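CBIX (Paracoccus pantotrophus, PDB 4CCS) probably inserts ferrous iron into sirohydrochlorin as the terminal chelatase of siroheme biosynthesis in denitrifying bacteria. Local coordinates at residues I176-F181 and L204-V209; G119-V124 and R169-R174; T57-L62 and A86-P91. One frame throughout, in Å; residues are numbered along the deposited sequence.

Contact 1. Residues I176-F181 and L204-V209; sequences ICLPLF and LVLPPV
Cys177 is gripped by Leu204 and Leu206 through its backbone, in the parallel-sheet pattern where one residue bonds to two residues of the neighbouring segment, two apart. Its N donates to Leu204 O at 2.8 Å, and its O accepts from Leu206 N at 2.9 Å; both bonds are nearly straight. Further on, Val209 N reaches Pro179 O at 3.0 Å. Between these bonds the chain 204-209 bows outward at Leu206-Pro207, and neither Pro179, Pro207 nor Pro208 has an N-H to bond with. Pro179 instead sets its ring carbons against a carbonyl, CD lying 3.1 Å from Leu206 O.

On the side of the sheet carrying Ile176 and Leu204, aliphatic branches close the gap. Ile176 CG2 meets Leu206 CD1 at 3.7 Å, the two side chains crossing obliquely; CG2 is anti to the backbone N, while CG1 lies beside that N, anti to the carbonyl carbon. Leu178 brings CD1 against the same Leu206 methyl at 4.1 Å. This greasy layer continues onto helix 98-113, where Leu178 touches Ile106 and Leu206 touches Ala109. The other side holds Cys177 and Val205, with Leu196 of helix 192-199 packed on Val205. Towards the far end Val209 runs its CG1 alongside Leu180 CD1, pointing the same way, while Phe181 CB rests on Pro208 CB at 4.0 Å. The Phe181 ring leads away from this segment to an edge-to-face stack with His187.

Leu180 is the centre of an inverse gamma turn. The chemistry is thus divided: straight backbone bonds fix the register of the short edge strand, and one further bond, Val209 N to Pro179 O, pins the chain past the prolines, with apolar packing around it and few amide hydrogens to satisfy in a largely buried setting.

Contact 2. Residues G119-V124 and R169-R174; sequences GTRLLV and RDLPER
Leu171, Arg121 and Arg174 give up most of the surface here. Leu171 lays CD2 over one face of the Arg121 guanidinium, 3.5 Å from CZ and offset toward the rim, the two side chains crossing at about a right angle. Arg121 presents that face because its chain leaves anti to the backbone N (chi1 178°) and then bends at chi2 (69°), which turns one guanidinium face to Leu171. Arginine suits the spot: its flat face accepts a methyl while NH1 hydrogen-bonds to Thr154 OG1 on strand 152-157. With an alanine here, Leu171 CD2 would probably lose its cover and Thr154 OG1 its guanidinium partner. Behind this pair Leu171 CD1 reaches Leu123 CD2 at 4.4 Å.

The polar contribution of Arg174 is its backbone O. It accepts from Arg121 N at 3.1 Å, the donor tilted 24° from the carbonyl plane, and also from a water that donates to Gly119 O at 2.8 Å. Arg174 CB packs near Gly119 O, and the side chain extends on towards Trp115 and Pro116.

The loop from helix 164-167 thus crosses the N-terminal end of inner strand 121-126 as it enters neighbouring strand 175-179, as in a beta-alpha-beta unit of a parallel alpha/beta sheet.

Contact 3. Residues T57-L62 and A86-P91; sequences TLIYPL and ARILPP
This is a parallel strand pairing within a beta-alpha-beta unit: strand 57-61 lies inside its sheet, strand 87-88 is the short edge strand, and helix 68-80 connects them. Two strong bonds set the register. Ile59 N donates to Arg87 O at 2.8 Å, and Ile59 O takes Leu89 N at the same length, so one residue of the inner strand holds Arg87 and, just past the edge strand, Leu89. A third bond, Arg87 N to Thr57 O, is weak and bent (131°).

Leu58 and Arg87 share one side of the sheet and run side by side, pointing the same way; Leu58 CD2 lies against Arg87 CB at 3.7 Å. Arginine fits an exposed edge because its extended aliphatic stem can cover a leucine while its charged end reaches outward, making a weak bond to Ala226 O. The course of the backbone puts Leu89 CB 3.4 Å from Ile59 O, and CG comes equally near because it stands anti to its own carbonyl carbon (chi1 -54°); Leu89 CD1 comes to the edge of the Tyr60 ring. On the side of Ile59 and Ile88, Ile88 CG2 touches Pro61 CG at 3.8 Å. Pro61, which cannot donate, packs CD on Leu89 O at 3.3 Å, and its own O meets Pro91 CA in a CH...O contact.

The Tyr60 hydroxyl is bonded to Asp95 OD2, so a polar group at the end of a buried ring has a mate. The Tyr60 side chain touches Met218, Ile219 and Ser222 of helix 215-226, which also receives Leu89 at Ala226. Across the sheet, helix 68-80 packs Leu78 on both Ile59 and Ile88, while strand 4-9 pairs with the inner strand on its other edge through Leu58 and Tyr60, leaving the pairing sandwiched between two helices.

Contacts 1 and 3 are equivalent pairings in two halves of the chain: each joins the third and last strands of a four-stranded parallel sheet with order 2-1-3-4, the two-domain plan of chelatases. They lie on opposite sides of the chain's centre, their centres 25 Å apart and nearest atoms about 7 Å. Contact 2 belongs to the sheet of contact 1, with centres 13 Å apart; Ile176 links them, its N and O probably hydrogen-bonded to Arg121 O and Leu123 N, both at 2.9 Å. Bound D-malate and a sodium ion lie nearer this half, the malate about 11 Å from the side chains of Ile176 and Thr120, so neither contact touches it.

Contact 1. Residues I176-F181 and L204-V209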
ATOM      1  N   ILE A 176      -8.928  -7.385 -14.816  1.00 15.70           N
ATOM      2  CA  ILE A 176      -7.631  -7.191 -14.170  1.00 15.03           C
ATOM      3  C   ILE A 176      -7.887  -6.925 -12.698  1.00 19.47           C
ATOM      4  O   ILE A 176      -8.672  -6.031 -12.355  1.00 18.72           O
ATOM      5  CB  ILE A 176      -6.812  -6.018 -14.798  1.00 17.73           C
ATOM      6  CG1 ILE A 176      -6.425  -6.274 -16.267  1.00 18.63           C
ATOM      7  CG2 ILE A 176      -5.568  -5.683 -13.968  1.00 16.95           C
ATOM      8  CD1 ILE A 176      -6.039  -5.033 -17.059  1.00 24.54           C
ATOM      9  N   CYS A 177      -7.184  -7.673 -11.838  1.00 15.39           N
ATOM     10  CA  CYS A 177      -7.206  -7.470 -10.401  1.00 14.59           C
ATOM     11  C   CYS A 177      -5.873  -6.842  -9.939  1.00 17.06           C
ATOM     12  O   CYS A 177      -4.792  -7.406 -10.154  1.00 16.70           O
ATOM     13  CB  CYS A 177      -7.493  -8.774  -9.658  1.00 15.14           C
ATOM     14  SG  CYS A 177      -7.448  -8.604  -7.858  1.00 18.94           S
ATOM     15  N   LEU A 178      -5.964  -5.675  -9.296  1.00 13.85           N
ATOM     16  CA  LEU A 178      -4.822  -4.981  -8.709  1.00 13.84           C
ATOM     17  C   LEU A 178      -4.900  -5.102  -7.171  1.00 16.54           C
ATOM     18  O   LEU A 178      -5.860  -4.585  -6.574  1.00 15.45           O
ATOM     19  CB  LEU A 178      -4.816  -3.496  -9.127  1.00 14.68           C
ATOM     20  CG  LEU A 178      -3.704  -2.634  -8.499  1.00 19.70           C
ATOM     21  CD1 LEU A 178      -2.276  -3.165  -8.871  1.00 19.61           C
ATOM     22  CD2 LEU A 178      -3.869  -1.184  -8.908  1.00 20.74           C
ATOM     23  N   PRO A 179      -3.901  -5.753  -6.524  1.00 14.36           N
ATOM     24  CA  PRO A 179      -3.893  -5.858  -5.054  1.00 13.79           C
ATOM     25  C   PRO A 179      -3.407  -4.539  -4.466  1.00 17.49           C
ATOM     26  O   PRO A 179      -2.270  -4.115  -4.704  1.00 15.96           O
ATOM     27  CB  PRO A 179      -2.902  -6.999  -4.767  1.00 15.37           C
ATOM     28  CG  PRO A 179      -2.844  -7.785  -6.043  1.00 19.14           C
ATOM     29  CD  PRO A 179      -2.968  -6.728  -7.121  1.00 14.98           C
ATOM     30  N   LEU A 180      -4.286  -3.880  -3.707  1.00 13.96           N
ATOM     31  CA  LEU A 180      -3.976  -2.606  -3.100  1.00 14.51           C
ATOM     32  C   LEU A 180      -3.328  -2.846  -1.738  1.00 17.30           C
ATOM     33  O   LEU A 180      -3.968  -2.700  -0.700  1.00 15.86           O
ATOM     34  CB  LEU A 180      -5.254  -1.742  -3.053  1.00 15.02           C
ATOM     35  CG  LEU A 180      -5.056  -0.252  -2.834  1.00 19.06           C
ATOM     36  CD1 LEU A 180      -4.570   0.413  -4.116  1.00 19.44           C
ATOM     37  CD2 LEU A 180      -6.370   0.386  -2.361  1.00 21.08           C
ATOM     38  N   PHE A 181      -2.042  -3.287  -1.772  1.00 13.60           N
ATOM     39  CA  PHE A 181      -1.219  -3.597  -0.600  1.00 13.44           C
ATOM     40  C   PHE A 181       0.110  -2.829  -0.699  1.00 17.87           C
ATOM     41  O   PHE A 181       0.720  -2.782  -1.772  1.00 16.47           O
ATOM     42  CB  PHE A 181      -0.950  -5.112  -0.513  1.00 14.66           C
ATOM     43  CG  PHE A 181      -2.161  -5.941  -0.137  1.00 14.95           C
ATOM     44  CD1 PHE A 181      -3.120  -6.278  -1.091  1.00 17.27           C
ATOM     45  CD2 PHE A 181      -2.361  -6.352   1.176  1.00 16.52           C
ATOM     46  CE1 PHE A 181      -4.260  -7.015  -0.736  1.00 17.13           C
ATOM     47  CE2 PHE A 181      -3.482  -7.121   1.525  1.00 18.15           C
ATOM     48  CZ  PHE A 181      -4.421  -7.444   0.569  1.00 16.43           C
ATOM     49  N   LEU A 204      -6.445 -11.376 -15.156  1.00 18.95           N
ATOM     50  CA  LEU A 204      -5.055 -11.156 -14.817  1.00 19.25           C
ATOM     51  C   LEU A 204      -4.935 -10.614 -13.404  1.00 19.86           C
ATOM     52  O   LEU A 204      -5.671  -9.701 -13.035  1.00 19.19           O
ATOM     53  CB  LEU A 204      -4.459 -10.152 -15.826  1.00 20.06           C
ATOM     54  CG  LEU A 204      -2.987  -9.779 -15.655  1.00 25.34           C
ATOM     55  CD1 LEU A 204      -2.073 -10.990 -15.909  1.00 26.64           C
ATOM     56  CD2 LEU A 204      -2.617  -8.663 -16.633  1.00 27.23           C
ATOM     57  N   VAL A 205      -4.020 -11.174 -12.618  1.00 16.51           N
ATOM     58  CA  VAL A 205      -3.804 -10.719 -11.244  1.00 17.30           C
ATOM     59  C   VAL A 205      -2.430 -10.095 -11.201  1.00 21.76           C
ATOM     60  O   VAL A 205      -1.436 -10.783 -11.431  1.00 22.34           O
ATOM     61  CB  VAL A 205      -3.965 -11.849 -10.190  1.00 21.37           C
ATOM     62  CG1 VAL A 205      -3.898 -11.272  -8.772  1.00 21.69           C
ATOM     63  CG2 VAL A 205      -5.278 -12.610 -10.402  1.00 21.27           C
ATOM     64  N   LEU A 206      -2.369  -8.799 -10.910  1.00 16.87           N
ATOM     65  CA  LEU A 206      -1.110  -8.062 -10.893  1.00 15.98           C
ATOM     66  C   LEU A 206      -0.354  -8.206  -9.570  1.00 19.32           C
ATOM     67  O   LEU A 206      -0.972  -8.563  -8.567  1.00 17.12           O
ATOM     68  CB  LEU A 206      -1.377  -6.558 -11.186  1.00 15.39           C
ATOM     69  CG  LEU A 206      -2.084  -6.213 -12.515  1.00 19.03           C
ATOM     70  CD1 LEU A 206      -2.218  -4.691 -12.665  1.00 17.79           C
ATOM     71  CD2 LEU A 206      -1.303  -6.773 -13.723  1.00 22.30           C
ATOM     72  N   PRO A 207       0.968  -7.869  -9.547  1.00 16.95           N
ATOM     73  CA  PRO A 207       1.717  -7.827  -8.289  1.00 16.63           C
ATOM     74  C   PRO A 207       1.100  -6.688  -7.415  1.00 17.91           C
ATOM     75  O   PRO A 207       0.453  -5.792  -7.987  1.00 14.89           O
ATOM     76  CB  PRO A 207       3.139  -7.438  -8.744  1.00 18.53           C
ATOM     77  CG  PRO A 207       3.243  -7.937 -10.114  1.00 22.27           C
ATOM     78  CD  PRO A 207       1.881  -7.764 -10.710  1.00 18.40           C
ATOM     79  N   PRO A 208       1.282  -6.718  -6.052  1.00 15.51           N
ATOM     80  CA  PRO A 208       0.747  -5.659  -5.185  1.00 15.43           C
ATOM     81  C   PRO A 208       1.348  -4.301  -5.569  1.00 20.03           C
ATOM     82  O   PRO A 208       2.502  -4.238  -6.029  1.00 19.53           O
ATOM     83  CB  PRO A 208       1.143  -6.107  -3.770  1.00 16.72           C
ATOM     84  CG  PRO A 208       2.342  -6.954  -3.973  1.00 20.97           C
ATOM     85  CD  PRO A 208       2.102  -7.677  -5.274  1.00 16.40           C
ATOM     86  N   VAL A 209       0.531  -3.237  -5.476  1.00 15.71           N
ATOM     87  CA  VAL A 209       0.910  -1.868  -5.875  1.00 15.24           C
ATOM     88  C   VAL A 209       2.204  -1.374  -5.182  1.00 19.23           C
ATOM     89  O   VAL A 209       2.983  -0.678  -5.830  1.00 18.36           O
ATOM     90  CB  VAL A 209      -0.279  -0.871  -5.724  1.00 18.65           C
ATOM     91  CG1 VAL A 209      -0.655  -0.624  -4.250  1.00 18.11           C
ATOM     92  CG2 VAL A 209      -0.006   0.444  -6.460  1.00 18.86           C
TER

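Contact 2. Residues G119-V124 and R169-R174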
ATOM      1  N   GLY A 119     -12.831  -1.782 -22.558  1.00 26.56           N
ATOM      2  CA  GLY A 119     -13.548  -3.062 -22.599  1.00 26.30           C
ATOM      3  C   GLY A 119     -13.056  -4.051 -21.514  1.00 30.31           C
ATOM      4  O   GLY A 119     -13.359  -5.235 -21.603  1.00 29.57           O
ATOM      5  N   THR A 120     -12.301  -3.564 -20.503  1.00 26.80           N
ATOM      6  CA  THR A 120     -11.754  -4.396 -19.424  1.00 26.06           C
ATOM      7  C   THR A 120     -12.434  -4.061 -18.093  1.00 28.19           C
ATOM      8  O   THR A 120     -12.620  -2.888 -17.772  1.00 28.52           O
ATOM      9  CB  THR A 120     -10.209  -4.257 -19.364  1.00 31.27           C
ATOM     10  OG1 THR A 120      -9.660  -4.556 -20.647  1.00 28.76           O
ATOM     11  CG2 THR A 120      -9.561  -5.196 -18.335  1.00 30.53           C
ATOM     12  N   ARG A 121     -12.772  -5.102 -17.317  1.00 22.65           N
ATOM     13  CA  ARG A 121     -13.403  -4.991 -16.008  1.00 21.67           C
ATOM     14  C   ARG A 121     -12.278  -4.927 -14.956  1.00 23.49           C
ATOM     15  O   ARG A 121     -11.339  -5.725 -15.021  1.00 22.32           O
ATOM     16  CB  ARG A 121     -14.316  -6.218 -15.799  1.00 22.52           C
ATOM     17  CG  ARG A 121     -15.022  -6.319 -14.470  1.00 35.97           C
ATOM     18  CD  ARG A 121     -16.109  -5.270 -14.284  1.00 50.44           C
ATOM     19  NE  ARG A 121     -17.059  -5.642 -13.234  1.00 52.71           N
ATOM     20  CZ  ARG A 121     -16.815  -5.535 -11.933  1.00 60.90           C
ATOM     21  NH1 ARG A 121     -15.635  -5.090 -11.504  1.00 32.70           N
ATOM     22  NH2 ARG A 121     -17.727  -5.914 -11.048  1.00 48.54           N
ATOM     23  N   LEU A 122     -12.388  -3.996 -13.989  1.00 18.62           N
ATOM     24  CA  LEU A 122     -11.367  -3.819 -12.956  1.00 18.19           C
ATOM     25  C   LEU A 122     -11.804  -4.229 -11.570  1.00 19.99           C
ATOM     26  O   LEU A 122     -12.924  -3.933 -11.163  1.00 20.25           O
ATOM     27  CB  LEU A 122     -10.857  -2.365 -12.933  1.00 18.18           C
ATOM     28  CG  LEU A 122     -10.323  -1.837 -14.271  1.00 21.72           C
ATOM     29  CD1 LEU A 122      -9.861  -0.405 -14.127  1.00 21.48           C
ATOM     30  CD2 LEU A 122      -9.205  -2.736 -14.821  1.00 22.45           C
ATOM     31  N   LEU A 123     -10.908  -4.911 -10.841  1.00 16.27           N
ATOM     32  CA  LEU A 123     -11.144  -5.320  -9.456  1.00 15.87           C
ATOM     33  C   LEU A 123      -9.989  -4.859  -8.559  1.00 18.91           C
ATOM     34  O   LEU A 123      -8.842  -5.275  -8.743  1.00 19.09           O
ATOM     35  CB  LEU A 123     -11.364  -6.836  -9.342  1.00 16.14           C
ATOM     36  CG  LEU A 123     -11.660  -7.391  -7.942  1.00 19.98           C
ATOM     37  CD1 LEU A 123     -13.046  -6.933  -7.426  1.00 20.90           C
ATOM     38  CD2 LEU A 123     -11.568  -8.901  -7.955  1.00 21.89           C
ATOM     39  N   VAL A 124     -10.304  -3.997  -7.600  1.00 14.87           N
ATOM     40  CA  VAL A 124      -9.322  -3.493  -6.643  1.00 14.49           C
ATOM     41  C   VAL A 124      -9.477  -4.410  -5.419  1.00 18.90           C
ATOM     42  O   VAL A 124     -10.547  -4.420  -4.794  1.00 18.48           O
ATOM     43  CB  VAL A 124      -9.565  -1.997  -6.301  1.00 16.39           C
ATOM     44  CG1 VAL A 124      -8.683  -1.540  -5.138  1.00 16.34           C
ATOM     45  CG2 VAL A 124      -9.363  -1.107  -7.532  1.00 15.82           C
ATOM     46  N   ARG A 169     -16.270 -13.122  -8.332  1.00 20.20           N
ATOM     47  CA  ARG A 169     -17.088 -14.155  -8.981  1.00 21.03           C
ATOM     48  C   ARG A 169     -17.917 -13.564 -10.145  1.00 26.62           C
ATOM     49  O   ARG A 169     -18.279 -12.391 -10.108  1.00 26.19           O
ATOM     50  CB  ARG A 169     -17.981 -14.874  -7.934  1.00 21.53           C
ATOM     51  CG  ARG A 169     -18.649 -16.162  -8.448  1.00 29.84           C
ATOM     52  CD  ARG A 169     -19.343 -16.942  -7.352  1.00 39.71           C
ATOM     53  NE  ARG A 169     -18.394 -17.757  -6.590  1.00 55.79           N
ATOM     54  CZ  ARG A 169     -18.085 -17.554  -5.314  1.00 72.28           C
ATOM     55  NH1 ARG A 169     -18.665 -16.574  -4.629  1.00 63.85           N
ATOM     56  NH2 ARG A 169     -17.205 -18.337  -4.706  1.00 54.82           N
ATOM     57  N   ASP A 170     -18.158 -14.369 -11.195  1.00 26.13           N
ATOM     58  CA  ASP A 170     -18.949 -14.018 -12.386  1.00 27.06           C
ATOM     59  C   ASP A 170     -18.425 -12.777 -13.154  1.00 30.89           C
ATOM     60  O   ASP A 170     -19.211 -12.020 -13.730  1.00 30.08           O
ATOM     61  CB  ASP A 170     -20.450 -13.878 -12.028  1.00 29.46           C
ATOM     62  CG  ASP A 170     -21.018 -15.120 -11.379  1.00 37.46           C
ATOM     63  OD1 ASP A 170     -20.810 -16.222 -11.928  1.00 36.78           O
ATOM     64  OD2 ASP A 170     -21.633 -14.996 -10.298  1.00 47.33           O
ATOM     65  N   LEU A 171     -17.094 -12.604 -13.206  1.00 26.66           N
ATOM     66  CA  LEU A 171     -16.482 -11.529 -13.986  1.00 26.25           C
ATOM     67  C   LEU A 171     -16.021 -12.142 -15.312  1.00 31.00           C
ATOM     68  O   LEU A 171     -15.824 -13.359 -15.356  1.00 31.13           O
ATOM     69  CB  LEU A 171     -15.297 -10.866 -13.243  1.00 25.80           C
ATOM     70  CG  LEU A 171     -15.622 -10.117 -11.936  1.00 29.90           C
ATOM     71  CD1 LEU A 171     -14.365  -9.490 -11.339  1.00 30.05           C
ATOM     72  CD2 LEU A 171     -16.653  -9.027 -12.158  1.00 32.71           C
ATOM     73  N   PRO A 172     -15.850 -11.334 -16.392  1.00 27.71           N
ATOM     74  CA  PRO A 172     -15.402 -11.911 -17.667  1.00 27.66           C
ATOM     75  C   PRO A 172     -13.908 -12.251 -17.669  1.00 30.85           C
ATOM     76  O   PRO A 172     -13.190 -11.955 -16.709  1.00 30.16           O
ATOM     77  CB  PRO A 172     -15.725 -10.809 -18.685  1.00 29.53           C
ATOM     78  CG  PRO A 172     -15.758  -9.562 -17.897  1.00 33.23           C
ATOM     79  CD  PRO A 172     -16.339  -9.954 -16.582  1.00 28.62           C
ATOM     80  N   GLU A 173     -13.440 -12.865 -18.761  1.00 26.93           N
ATOM     81  CA  GLU A 173     -12.035 -13.207 -18.960  1.00 26.80           C
ATOM     82  C   GLU A 173     -11.177 -11.929 -19.025  1.00 29.57           C
ATOM     83  O   GLU A 173     -10.055 -11.917 -18.513  1.00 28.96           O
ATOM     84  CB  GLU A 173     -11.883 -13.979 -20.268  1.00 28.72           C
ATOM     85  CG  GLU A 173     -11.534 -15.437 -20.071  1.00 45.65           C
ATOM     86  CD  GLU A 173     -10.980 -16.052 -21.337  1.00 67.54           C
ATOM     87  OE1 GLU A 173     -11.780 -16.316 -22.264  1.00 53.42           O
ATOM     88  OE2 GLU A 173      -9.740 -16.197 -21.433  1.00 68.17           O
ATOM     89  N   ARG A 174     -11.716 -10.858 -19.656  1.00 25.51           N
ATOM     90  CA  ARG A 174     -11.028  -9.569 -19.786  1.00 25.57           C
ATOM     91  C   ARG A 174     -11.290  -8.763 -18.543  1.00 25.38           C
ATOM     92  O   ARG A 174     -12.208  -7.934 -18.476  1.00 24.21           O
ATOM     93  CB  ARG A 174     -11.440  -8.818 -21.068  1.00 27.08           C
ATOM     94  CG  ARG A 174     -10.792  -9.379 -22.310  1.00 37.11           C
ATOM     95  CD  ARG A 174     -11.281  -8.668 -23.547  1.00 39.98           C
ATOM     96  NE  ARG A 174     -10.604  -9.174 -24.741  1.00 48.76           N
ATOM     97  CZ  ARG A 174     -10.493  -8.501 -25.879  1.00 57.36           C
ATOM     98  NH1 ARG A 174     -11.030  -7.291 -25.998  1.00 38.30           N
ATOM     99  NH2 ARG A 174      -9.847  -9.030 -26.907  1.00 44.75           N
TER
HETATM  100  O   HOH W   1     -14.455  -7.075 -19.805  1.00 28.08           O

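Contact 3. Residues T57-L62 and A86-P91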
ATOM      1  N   THR A  57      12.737  13.508  13.600  1.00 33.70           N
ATOM      2  CA  THR A  57      12.587  12.499  12.538  1.00 32.56           C
ATOM      3  C   THR A  57      11.180  12.572  11.932  1.00 33.52           C
ATOM      4  O   THR A  57      10.207  12.771  12.665  1.00 33.29           O
ATOM      5  CB  THR A  57      12.920  11.071  13.072  1.00 34.67           C
ATOM      6  OG1 THR A  57      14.229  11.059  13.649  1.00 29.88           O
ATOM      7  CG2 THR A  57      12.850   9.988  11.990  1.00 31.68           C
ATOM      8  N   LEU A  58      11.081  12.409  10.600  1.00 28.56           N
ATOM      9  CA  LEU A  58       9.798  12.330   9.897  1.00 27.97           C
ATOM     10  C   LEU A  58       9.507  10.835   9.668  1.00 29.23           C
ATOM     11  O   LEU A  58      10.406  10.089   9.298  1.00 28.30           O
ATOM     12  CB  LEU A  58       9.822  13.062   8.539  1.00 28.51           C
ATOM     13  CG  LEU A  58      10.154  14.571   8.503  1.00 33.82           C
ATOM     14  CD1 LEU A  58       9.858  15.134   7.128  1.00 34.07           C
ATOM     15  CD2 LEU A  58       9.353  15.350   9.523  1.00 36.21           C
ATOM     16  N   ILE A  59       8.267  10.408   9.897  1.00 25.84           N
ATOM     17  CA  ILE A  59       7.849   9.017   9.709  1.00 25.17           C
ATOM     18  C   ILE A  59       6.935   8.906   8.490  1.00 26.75           C
ATOM     19  O   ILE A  59       5.881   9.548   8.471  1.00 26.29           O
ATOM     20  CB  ILE A  59       7.155   8.460  11.001  1.00 28.49           C
ATOM     21  CG1 ILE A  59       8.015   8.660  12.300  1.00 28.96           C
ATOM     22  CG2 ILE A  59       6.718   6.998  10.828  1.00 28.73           C
ATOM     23  CD1 ILE A  59       9.495   8.027  12.322  1.00 34.22           C
ATOM     24  N   TYR A  60       7.326   8.100   7.479  1.00 22.60           N
ATOM     25  CA  TYR A  60       6.447   7.833   6.334  1.00 21.57           C
ATOM     26  C   TYR A  60       5.856   6.423   6.573  1.00 21.91           C
ATOM     27  O   TYR A  60       6.556   5.428   6.379  1.00 20.41           O
ATOM     28  CB  TYR A  60       7.158   7.918   4.973  1.00 21.78           C
ATOM     29  CG  TYR A  60       6.219   7.724   3.795  1.00 22.16           C
ATOM     30  CD1 TYR A  60       5.956   6.452   3.286  1.00 22.58           C
ATOM     31  CD2 TYR A  60       5.591   8.811   3.189  1.00 22.16           C
ATOM     32  CE1 TYR A  60       5.081   6.267   2.215  1.00 21.45           C
ATOM     33  CE2 TYR A  60       4.724   8.637   2.109  1.00 22.93           C
ATOM     34  CZ  TYR A  60       4.462   7.360   1.633  1.00 26.81           C
ATOM     35  OH  TYR A  60       3.629   7.186   0.553  1.00 23.70           O
ATOM     36  N   PRO A  61       4.597   6.345   7.024  1.00 18.96           N
ATOM     37  CA  PRO A  61       3.988   5.039   7.298  1.00 18.15           C
ATOM     38  C   PRO A  61       3.438   4.359   6.040  1.00 22.64           C
ATOM     39  O   PRO A  61       2.639   4.949   5.305  1.00 20.07           O
ATOM     40  CB  PRO A  61       2.891   5.357   8.319  1.00 19.58           C
ATOM     41  CG  PRO A  61       2.569   6.821   8.132  1.00 24.31           C
ATOM     42  CD  PRO A  61       3.654   7.458   7.293  1.00 19.82           C
ATOM     43  N   LEU A  62       3.838   3.095   5.807  1.00 21.22           N
ATOM     44  CA  LEU A  62       3.311   2.306   4.680  1.00 21.87           C
ATOM     45  C   LEU A  62       1.938   1.706   5.051  1.00 24.62           C
ATOM     46  O   LEU A  62       1.729   0.495   4.945  1.00 24.71           O
ATOM     47  CB  LEU A  62       4.302   1.194   4.276  1.00 22.34           C
ATOM     48  CG  LEU A  62       5.619   1.618   3.619  1.00 26.07           C
ATOM     49  CD1 LEU A  62       6.510   0.395   3.373  1.00 25.47           C
ATOM     50  CD2 LEU A  62       5.378   2.332   2.285  1.00 28.91           C
ATOM     51  N   ALA A  86       8.204  13.268  17.102  1.00 45.18           N
ATOM     52  CA  ALA A  86       8.457  12.787  15.741  1.00 43.26           C
ATOM     53  C   ALA A  86       7.179  12.941  14.902  1.00 43.27           C
ATOM     54  O   ALA A  86       6.101  12.498  15.309  1.00 42.81           O
ATOM     55  CB  ALA A  86       8.927  11.338  15.755  1.00 43.83           C
ATOM     56  N   ARG A  87       7.304  13.637  13.770  1.00 36.84           N
ATOM     57  CA  ARG A  87       6.208  13.945  12.864  1.00 35.63           C
ATOM     58  C   ARG A  87       5.836  12.752  11.982  1.00 34.61           C
ATOM     59  O   ARG A  87       6.691  12.200  11.297  1.00 31.76           O
ATOM     60  CB  ARG A  87       6.576  15.169  12.014  1.00 37.47           C
ATOM     61  CG  ARG A  87       5.451  15.716  11.142  1.00 53.00           C
ATOM     62  CD  ARG A  87       5.932  16.923  10.360  1.00 65.55           C
ATOM     63  NE  ARG A  87       5.017  17.273   9.276  1.00 74.16           N
ATOM     64  CZ  ARG A  87       5.309  18.118   8.292  1.00 86.82           C
ATOM     65  NH1 ARG A  87       6.498  18.707   8.245  1.00 74.07           N
ATOM     66  NH2 ARG A  87       4.418  18.375   7.344  1.00 72.10           N
ATOM     67  N   ILE A  88       4.546  12.385  11.983  1.00 30.80           N
ATOM     68  CA  ILE A  88       4.024  11.288  11.161  1.00 30.06           C
ATOM     69  C   ILE A  88       3.368  11.871   9.906  1.00 33.27           C
ATOM     70  O   ILE A  88       2.385  12.610   9.995  1.00 33.91           O
ATOM     71  CB  ILE A  88       3.074  10.348  11.957  1.00 32.38           C
ATOM     72  CG1 ILE A  88       3.781   9.768  13.209  1.00 32.30           C
ATOM     73  CG2 ILE A  88       2.539   9.227  11.046  1.00 32.16           C
ATOM     74  CD1 ILE A  88       2.851   9.256  14.292  1.00 38.97           C
ATOM     75  N   LEU A  89       3.915  11.535   8.747  1.00 28.20           N
ATOM     76  CA  LEU A  89       3.410  12.002   7.461  1.00 27.18           C
ATOM     77  C   LEU A  89       2.118  11.251   7.063  1.00 29.55           C
ATOM     78  O   LEU A  89       1.816  10.221   7.689  1.00 28.26           O
ATOM     79  CB  LEU A  89       4.485  11.831   6.363  1.00 27.13           C
ATOM     80  CG  LEU A  89       5.873  12.445   6.606  1.00 32.03           C
ATOM     81  CD1 LEU A  89       6.730  12.332   5.375  1.00 32.13           C
ATOM     82  CD2 LEU A  89       5.784  13.893   7.100  1.00 37.28           C
ATOM     83  N   PRO A  90       1.361  11.748   6.030  1.00 25.58           N
ATOM     84  CA  PRO A  90       0.188  11.013   5.545  1.00 24.47           C
ATOM     85  C   PRO A  90       0.645   9.634   5.041  1.00 25.29           C
ATOM     86  O   PRO A  90       1.731   9.520   4.460  1.00 23.81           O
ATOM     87  CB  PRO A  90      -0.318  11.884   4.393  1.00 26.64           C
ATOM     88  CG  PRO A  90       0.009  13.260   4.829  1.00 31.61           C
ATOM     89  CD  PRO A  90       1.323  13.156   5.556  1.00 27.60           C
ATOM     90  N   PRO A  91      -0.150   8.587   5.295  1.00 20.73           N
ATOM     91  CA  PRO A  91       0.244   7.231   4.903  1.00 19.64           C
ATOM     92  C   PRO A  91       0.233   6.963   3.393  1.00 21.74           C
ATOM     93  O   PRO A  91      -0.407   7.691   2.630  1.00 20.09           O
ATOM     94  CB  PRO A  91      -0.767   6.357   5.642  1.00 21.05           C
ATOM     95  CG  PRO A  91      -1.982   7.195   5.710  1.00 25.69           C
ATOM     96  CD  PRO A  91      -1.463   8.585   5.971  1.00 22.00           C
TER